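PDB 1WIW: glucose-6-phosphate isomerase like protein from Thermus thermophilus, which probably binds phosphorylated sugars and may interconvert glucose-6-phosphate or mannose-6-phosphate with fructose-6-phosphate. Local coordinates for residues T193-P196 and E200-L203; P165-P170 and G177-L182. One frame throughout, in Å; residues are numbered along the deposited sequence.

Strand 164-168 comes first along the chain and is an edge strand, as counted within this chain, of a parallel sheet that also holds 216-221 and 240-244. Helix 174-185 follows, and contact 2 closes the short loop between strand and helix by packing 165-170 against 177-182. The chain then runs back past the strand, and contact 1 closes a shorter loop, joining the proline run 193-196 to 200-203 on helix 198-204. The two contacts lie in series, with neither inside the other. Their centres are about 13 Å apart, yet they touch: Pro-194 packs on Leu-166, and Phe-202 meets Tyr-168 edge-to-face. Both also reach the second subunit.

Contact 1: T193-P196 and E200-L203; sequences TPPP and EFFL
Pro-195 rests on one face of the Phe-201 ring. Its CD atom stands 3.6 Å from the ring centroid and 22° off the normal, a CH-pi contact. The approach is offset toward the rim, so the closest ring atom is CG, with Pro-195 CD 3.3 Å from Phe-201 CG. Pro-195 CG lies beside the root of the side chain, 3.8 Å from Phe-201 CB. The two side chains are set at about a right angle.

Pro-194 CB touches both phenylalanine rings where they meet. It lies 3.7 Å from Phe-201 CD2 and 3.6 Å from Phe-202 CE2. Pro-194 CG comes obliquely to 3.9 Å from Phe-202 CZ. Phe-202 CE2 is at the edge of the Phe-201 ring and in its plane.

The first torsions place the rings. Phe-201 has CG anti to the backbone N (chi1 175°), while Phe-202 has CG anti to the carbonyl carbon (chi1 -61°). This difference turns the two neighbouring rings to the same loop, Phe-201 to Pro-195 CD and Phe-202 to Pro-194. The contact is apolar and buried.

Arg-173 NH1 and NH2 bond to the carbonyl oxygens of Pro-195 and Pro-196, and across the subunit interface Gln-180 of the second subunit packs on Pro-195. In what is assigned as the SIS-type alpha/beta domain, the proline loop leads from helix 174-185 into helix 198-204 and packs against it. Phe-202 continues to Ala-230, Ile-233 and Leu-234 of helix 225-234, and Pro-194 touches Tyr-168 of strand 164-168 and Glu-176 of helix 174-185.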
ATOM      1  N   THR B 193       0.247   3.263  -6.464  1.00 10.56           N
ATOM      2  CA  THR B 193       0.415   4.090  -5.288  1.00 12.27           C
ATOM      3  C   THR B 193       1.892   4.124  -4.929  1.00 10.22           C
ATOM      4  O   THR B 193       2.631   3.180  -5.214  1.00  9.39           O
ATOM      5  CB  THR B 193      -0.362   3.478  -4.109  1.00 14.20           C
ATOM      6  OG1 THR B 193      -1.767   3.638  -4.342  1.00 19.42           O
ATOM      7  CG2 THR B 193       0.023   4.136  -2.799  1.00 20.09           C
ATOM      8  N   PRO B 194       2.350   5.224  -4.323  1.00 10.64           N
ATOM      9  CA  PRO B 194       3.766   5.283  -3.953  1.00 10.24           C
ATOM     10  C   PRO B 194       3.950   4.536  -2.637  1.00 10.18           C
ATOM     11  O   PRO B 194       2.977   4.214  -1.958  1.00  8.60           O
ATOM     12  CB  PRO B 194       4.023   6.778  -3.816  1.00 10.89           C
ATOM     13  CG  PRO B 194       2.703   7.293  -3.320  1.00 12.99           C
ATOM     14  CD  PRO B 194       1.707   6.542  -4.176  1.00 11.65           C
ATOM     15  N   PRO B 195       5.196   4.221  -2.275  1.00  9.37           N
ATOM     16  CA  PRO B 195       5.444   3.512  -1.018  1.00  9.53           C
ATOM     17  C   PRO B 195       5.343   4.483   0.165  1.00  9.32           C
ATOM     18  O   PRO B 195       5.051   5.666  -0.020  1.00  6.80           O
ATOM     19  CB  PRO B 195       6.861   2.967  -1.215  1.00  9.94           C
ATOM     20  CG  PRO B 195       7.500   4.025  -2.060  1.00  8.49           C
ATOM     21  CD  PRO B 195       6.426   4.302  -3.086  1.00  9.57           C
ATOM     22  N   PRO B 196       5.556   3.993   1.397  1.00 11.43           N
ATOM     23  CA  PRO B 196       5.485   4.865   2.570  1.00 11.05           C
ATOM     24  C   PRO B 196       6.296   6.152   2.410  1.00 13.51           C
ATOM     25  O   PRO B 196       5.796   7.235   2.704  1.00 12.43           O
ATOM     26  CB  PRO B 196       6.008   3.972   3.678  1.00 12.19           C
ATOM     27  CG  PRO B 196       5.405   2.648   3.303  1.00 11.72           C
ATOM     28  CD  PRO B 196       5.649   2.577   1.807  1.00 11.63           C
ATOM     29  N   GLU B 200      10.500  10.560  -1.589  1.00 12.53           N
ATOM     30  CA  GLU B 200      11.795  10.020  -2.002  1.00 15.22           C
ATOM     31  C   GLU B 200      11.578   9.210  -3.282  1.00 14.17           C
ATOM     32  O   GLU B 200      12.381   9.260  -4.213  1.00 12.57           O
ATOM     33  CB  GLU B 200      12.371   9.118  -0.902  1.00 16.53           C
ATOM     34  CG  GLU B 200      12.645   9.843   0.413  1.00 21.65           C
ATOM     35  CD  GLU B 200      13.878  10.728   0.358  1.00 23.69           C
ATOM     36  OE1 GLU B 200      14.355  11.027  -0.760  1.00 25.12           O
ATOM     37  OE2 GLU B 200      14.367  11.134   1.436  1.00 23.94           O
ATOM     38  N   PHE B 201      10.474   8.469  -3.305  1.00 12.32           N
ATOM     39  CA  PHE B 201      10.097   7.639  -4.439  1.00 11.58           C
ATOM     40  C   PHE B 201       9.940   8.493  -5.703  1.00 12.88           C
ATOM     41  O   PHE B 201      10.452   8.145  -6.776  1.00 12.87           O
ATOM     42  CB  PHE B 201       8.781   6.928  -4.106  1.00 12.75           C
ATOM     43  CG  PHE B 201       8.204   6.131  -5.241  1.00 10.44           C
ATOM     44  CD1 PHE B 201       8.752   4.905  -5.602  1.00 10.41           C
ATOM     45  CD2 PHE B 201       7.091   6.596  -5.931  1.00 11.42           C
ATOM     46  CE1 PHE B 201       8.197   4.150  -6.635  1.00 11.43           C
ATOM     47  CE2 PHE B 201       6.527   5.850  -6.967  1.00 13.38           C
ATOM     48  CZ  PHE B 201       7.085   4.623  -7.318  1.00 11.75           C
ATOM     49  N   PHE B 202       9.236   9.614  -5.571  1.00 10.28           N
ATOM     50  CA  PHE B 202       9.009  10.508  -6.703  1.00 11.97           C
ATOM     51  C   PHE B 202      10.326  11.039  -7.273  1.00 13.21           C
ATOM     52  O   PHE B 202      10.464  11.205  -8.478  1.00 13.30           O
ATOM     53  CB  PHE B 202       8.133  11.686  -6.272  1.00 12.04           C
ATOM     54  CG  PHE B 202       6.763  11.288  -5.782  1.00  9.53           C
ATOM     55  CD1 PHE B 202       6.053  12.129  -4.932  1.00  6.31           C
ATOM     56  CD2 PHE B 202       6.176  10.091  -6.186  1.00  9.25           C
ATOM     57  CE1 PHE B 202       4.770  11.786  -4.487  1.00  9.87           C
ATOM     58  CE2 PHE B 202       4.895   9.736  -5.749  1.00 11.01           C
ATOM     59  CZ  PHE B 202       4.190  10.589  -4.896  1.00  8.47           C
ATOM     60  N   LEU B 203      11.282  11.299  -6.388  1.00 15.81           N
ATOM     61  CA  LEU B 203      12.588  11.835  -6.763  1.00 18.08           C
ATOM     62  C   LEU B 203      13.512  10.898  -7.528  1.00 19.39           C
ATOM     63  O   LEU B 203      14.147  11.314  -8.493  1.00 20.71           O
ATOM     64  CB  LEU B 203      13.333  12.317  -5.516  1.00 18.33           C
ATOM     65  CG  LEU B 203      12.890  13.620  -4.854  1.00 19.66           C
ATOM     66  CD1 LEU B 203      13.540  13.748  -3.489  1.00 19.43           C
ATOM     67  CD2 LEU B 203      13.273  14.800  -5.745  1.00 20.15           C
TER

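Contact 2: P165-P170 and G177-L182; sequences PLFYSP and GAVQTL
The Phe-167 ring carries a methyl of Val-179 on one face. Val-179 CG1 sits 3.5 Å from the ring centroid and only 5° off the normal, a CH-pi contact over the middle of the ring. All six ring carbons are therefore nearly equally far from it, with Phe-167 CE2 and CZ both 3.7 Å from Val-179 CG1. The side chains meet at about a right angle. Gln-180 comes in obliquely through its backbone, with its N 4.3 Å from Phe-167 CD1. On the neighbouring residue of the strand, the Tyr-168 ring has Pro-170 CG over one face, 3.3 Å above its plane.

Val-179 has CG1 anti to the backbone N (chi1 171°), which points this methyl at the ring. Strand 164-168 and helix 174-185 form a strand-helix unit of what is assigned as the C-terminal SIS domain, with the parallel sheet and flanking helices expected of that alpha/beta fold. Strand 216-221 lies next to strand 164-168 in that sheet. Replacing Phe-167 by an alanine would probably leave Val-179 CG1 without its aromatic partner and open a gap between strand and helix.

Met-262 of helix 251-272 touches both Phe-167 and Val-179, and Phe-183 meets the Phe-167 ring with the planes at about 40°. Where the strand runs out, Glu-176 OE1 accepts a bond from Ser-169 N, and Ser-169 OG bonds to Phe-172 O.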
ATOM      1  N   PRO B 165      -2.386   5.979 -13.935  1.00  9.98           N
ATOM      2  CA  PRO B 165      -2.496   6.927 -12.825  1.00  9.10           C
ATOM      3  C   PRO B 165      -1.709   6.560 -11.574  1.00 10.55           C
ATOM      4  O   PRO B 165      -1.629   5.396 -11.175  1.00  9.64           O
ATOM      5  CB  PRO B 165      -4.006   7.006 -12.575  1.00 12.18           C
ATOM      6  CG  PRO B 165      -4.504   5.681 -13.024  1.00 11.33           C
ATOM      7  CD  PRO B 165      -3.692   5.382 -14.261  1.00 10.81           C
ATOM      8  N   LEU B 166      -1.112   7.584 -10.976  1.00 10.87           N
ATOM      9  CA  LEU B 166      -0.334   7.447  -9.756  1.00 11.27           C
ATOM     10  C   LEU B 166      -1.052   8.303  -8.716  1.00 10.43           C
ATOM     11  O   LEU B 166      -1.006   9.532  -8.785  1.00  9.30           O
ATOM     12  CB  LEU B 166       1.091   7.957  -9.986  1.00 10.95           C
ATOM     13  CG  LEU B 166       2.003   8.171  -8.772  1.00 14.96           C
ATOM     14  CD1 LEU B 166       2.050   6.922  -7.909  1.00 13.14           C
ATOM     15  CD2 LEU B 166       3.400   8.557  -9.261  1.00 14.55           C
ATOM     16  N   PHE B 167      -1.723   7.651  -7.767  1.00  8.84           N
ATOM     17  CA  PHE B 167      -2.472   8.355  -6.731  1.00  8.76           C
ATOM     18  C   PHE B 167      -1.660   8.589  -5.464  1.00  9.11           C
ATOM     19  O   PHE B 167      -1.059   7.658  -4.923  1.00  8.75           O
ATOM     20  CB  PHE B 167      -3.739   7.577  -6.364  1.00  7.27           C
ATOM     21  CG  PHE B 167      -4.654   7.314  -7.524  1.00  5.86           C
ATOM     22  CD1 PHE B 167      -4.804   6.029  -8.032  1.00  6.09           C
ATOM     23  CD2 PHE B 167      -5.380   8.346  -8.100  1.00  6.99           C
ATOM     24  CE1 PHE B 167      -5.670   5.778  -9.098  1.00  4.32           C
ATOM     25  CE2 PHE B 167      -6.247   8.105  -9.166  1.00  7.68           C
ATOM     26  CZ  PHE B 167      -6.391   6.817  -9.664  1.00  7.75           C
ATOM     27  N   TYR B 168      -1.661   9.835  -4.993  1.00  8.80           N
ATOM     28  CA  TYR B 168      -0.940  10.223  -3.780  1.00 10.54           C
ATOM     29  C   TYR B 168      -1.879  11.058  -2.898  1.00 12.79           C
ATOM     30  O   TYR B 168      -2.351  12.115  -3.315  1.00 11.98           O
ATOM     31  CB  TYR B 168       0.303  11.042  -4.142  1.00 10.41           C
ATOM     32  CG  TYR B 168       1.127  11.481  -2.950  1.00 12.67           C
ATOM     33  CD1 TYR B 168       1.644  12.775  -2.875  1.00 12.38           C
ATOM     34  CD2 TYR B 168       1.374  10.612  -1.885  1.00 12.55           C
ATOM     35  CE1 TYR B 168       2.383  13.197  -1.765  1.00 14.26           C
ATOM     36  CE2 TYR B 168       2.110  11.024  -0.772  1.00 13.92           C
ATOM     37  CZ  TYR B 168       2.608  12.318  -0.720  1.00 15.12           C
ATOM     38  OH  TYR B 168       3.307  12.739   0.390  1.00 18.45           O
ATOM     39  N   SER B 169      -2.155  10.567  -1.690  1.00 14.38           N
ATOM     40  CA  SER B 169      -3.050  11.244  -0.754  1.00 15.19           C
ATOM     41  C   SER B 169      -2.408  11.481   0.611  1.00 16.39           C
ATOM     42  O   SER B 169      -2.612  10.710   1.551  1.00 15.82           O
ATOM     43  CB  SER B 169      -4.329  10.427  -0.567  1.00 18.81           C
ATOM     44  OG  SER B 169      -4.038   9.129  -0.066  1.00 18.47           O
ATOM     45  N   PRO B 170      -1.637  12.566   0.736  1.00 16.19           N
ATOM     46  CA  PRO B 170      -0.936  12.961   1.964  1.00 20.04           C
ATOM     47  C   PRO B 170      -1.838  13.099   3.196  1.00 19.85           C
ATOM     48  O   PRO B 170      -1.455  12.698   4.293  1.00 19.55           O
ATOM     49  CB  PRO B 170      -0.304  14.304   1.587  1.00 19.25           C
ATOM     50  CG  PRO B 170      -0.121  14.209   0.119  1.00 16.86           C
ATOM     51  CD  PRO B 170      -1.391  13.542  -0.340  1.00 17.72           C
ATOM     52  N   GLY B 177      -4.772   3.575  -1.639  1.00  9.92           N
ATOM     53  CA  GLY B 177      -5.121   2.183  -1.845  1.00  9.45           C
ATOM     54  C   GLY B 177      -6.594   2.011  -2.160  1.00  9.64           C
ATOM     55  O   GLY B 177      -6.955   1.216  -3.023  1.00  7.59           O
ATOM     56  N   ALA B 178      -7.449   2.758  -1.469  1.00  6.12           N
ATOM     57  CA  ALA B 178      -8.885   2.660  -1.703  1.00  7.61           C
ATOM     58  C   ALA B 178      -9.248   3.149  -3.108  1.00  7.67           C
ATOM     59  O   ALA B 178     -10.139   2.591  -3.755  1.00  9.02           O
ATOM     60  CB  ALA B 178      -9.646   3.472  -0.650  1.00  7.32           C
ATOM     61  N   VAL B 179      -8.569   4.198  -3.571  1.00  5.74           N
ATOM     62  CA  VAL B 179      -8.831   4.736  -4.900  1.00  5.91           C
ATOM     63  C   VAL B 179      -8.268   3.798  -5.962  1.00  6.97           C
ATOM     64  O   VAL B 179      -8.869   3.619  -7.025  1.00  8.34           O
ATOM     65  CB  VAL B 179      -8.236   6.153  -5.078  1.00  6.62           C
ATOM     66  CG1 VAL B 179      -8.338   6.582  -6.541  1.00  4.68           C
ATOM     67  CG2 VAL B 179      -9.008   7.157  -4.202  1.00  5.10           C
ATOM     68  N   GLN B 180      -7.114   3.201  -5.678  1.00  6.35           N
ATOM     69  CA  GLN B 180      -6.508   2.250  -6.613  1.00  6.33           C
ATOM     70  C   GLN B 180      -7.525   1.130  -6.826  1.00  7.57           C
ATOM     71  O   GLN B 180      -7.713   0.643  -7.944  1.00  7.31           O
ATOM     72  CB  GLN B 180      -5.219   1.666  -6.024  1.00  6.86           C
ATOM     73  CG  GLN B 180      -4.460   0.724  -6.959  1.00  5.09           C
ATOM     74  CD  GLN B 180      -3.181   0.185  -6.329  1.00  8.65           C
ATOM     75  OE1 GLN B 180      -2.280  -0.292  -7.028  1.00  9.46           O
ATOM     76  NE2 GLN B 180      -3.102   0.246  -5.007  1.00  7.44           N
ATOM     77  N   THR B 181      -8.182   0.732  -5.738  1.00  5.57           N
ATOM     78  CA  THR B 181      -9.193  -0.320  -5.783  1.00  6.95           C
ATOM     79  C   THR B 181     -10.419   0.100  -6.591  1.00  8.21           C
ATOM     80  O   THR B 181     -10.995  -0.712  -7.325  1.00  9.05           O
ATOM     81  CB  THR B 181      -9.617  -0.728  -4.353  1.00  6.92           C
ATOM     82  OG1 THR B 181      -8.575  -1.511  -3.760  1.00  9.01           O
ATOM     83  CG2 THR B 181     -10.907  -1.543  -4.365  1.00  5.13           C
ATOM     84  N   LEU B 182     -10.822   1.361  -6.458  1.00  7.68           N
ATOM     85  CA  LEU B 182     -11.975   1.860  -7.208  1.00  7.21           C
ATOM     86  C   LEU B 182     -11.709   1.787  -8.712  1.00  7.23           C
ATOM     87  O   LEU B 182     -12.582   1.405  -9.487  1.00  9.09           O
ATOM     88  CB  LEU B 182     -12.293   3.312  -6.821  1.00  4.57           C
ATOM     89  CG  LEU B 182     -13.089   3.515  -5.529  1.00  7.78           C
ATOM     90  CD1 LEU B 182     -13.103   4.985  -5.140  1.00  7.93           C
ATOM     91  CD2 LEU B 182     -14.512   2.996  -5.726  1.00  9.42           C
TER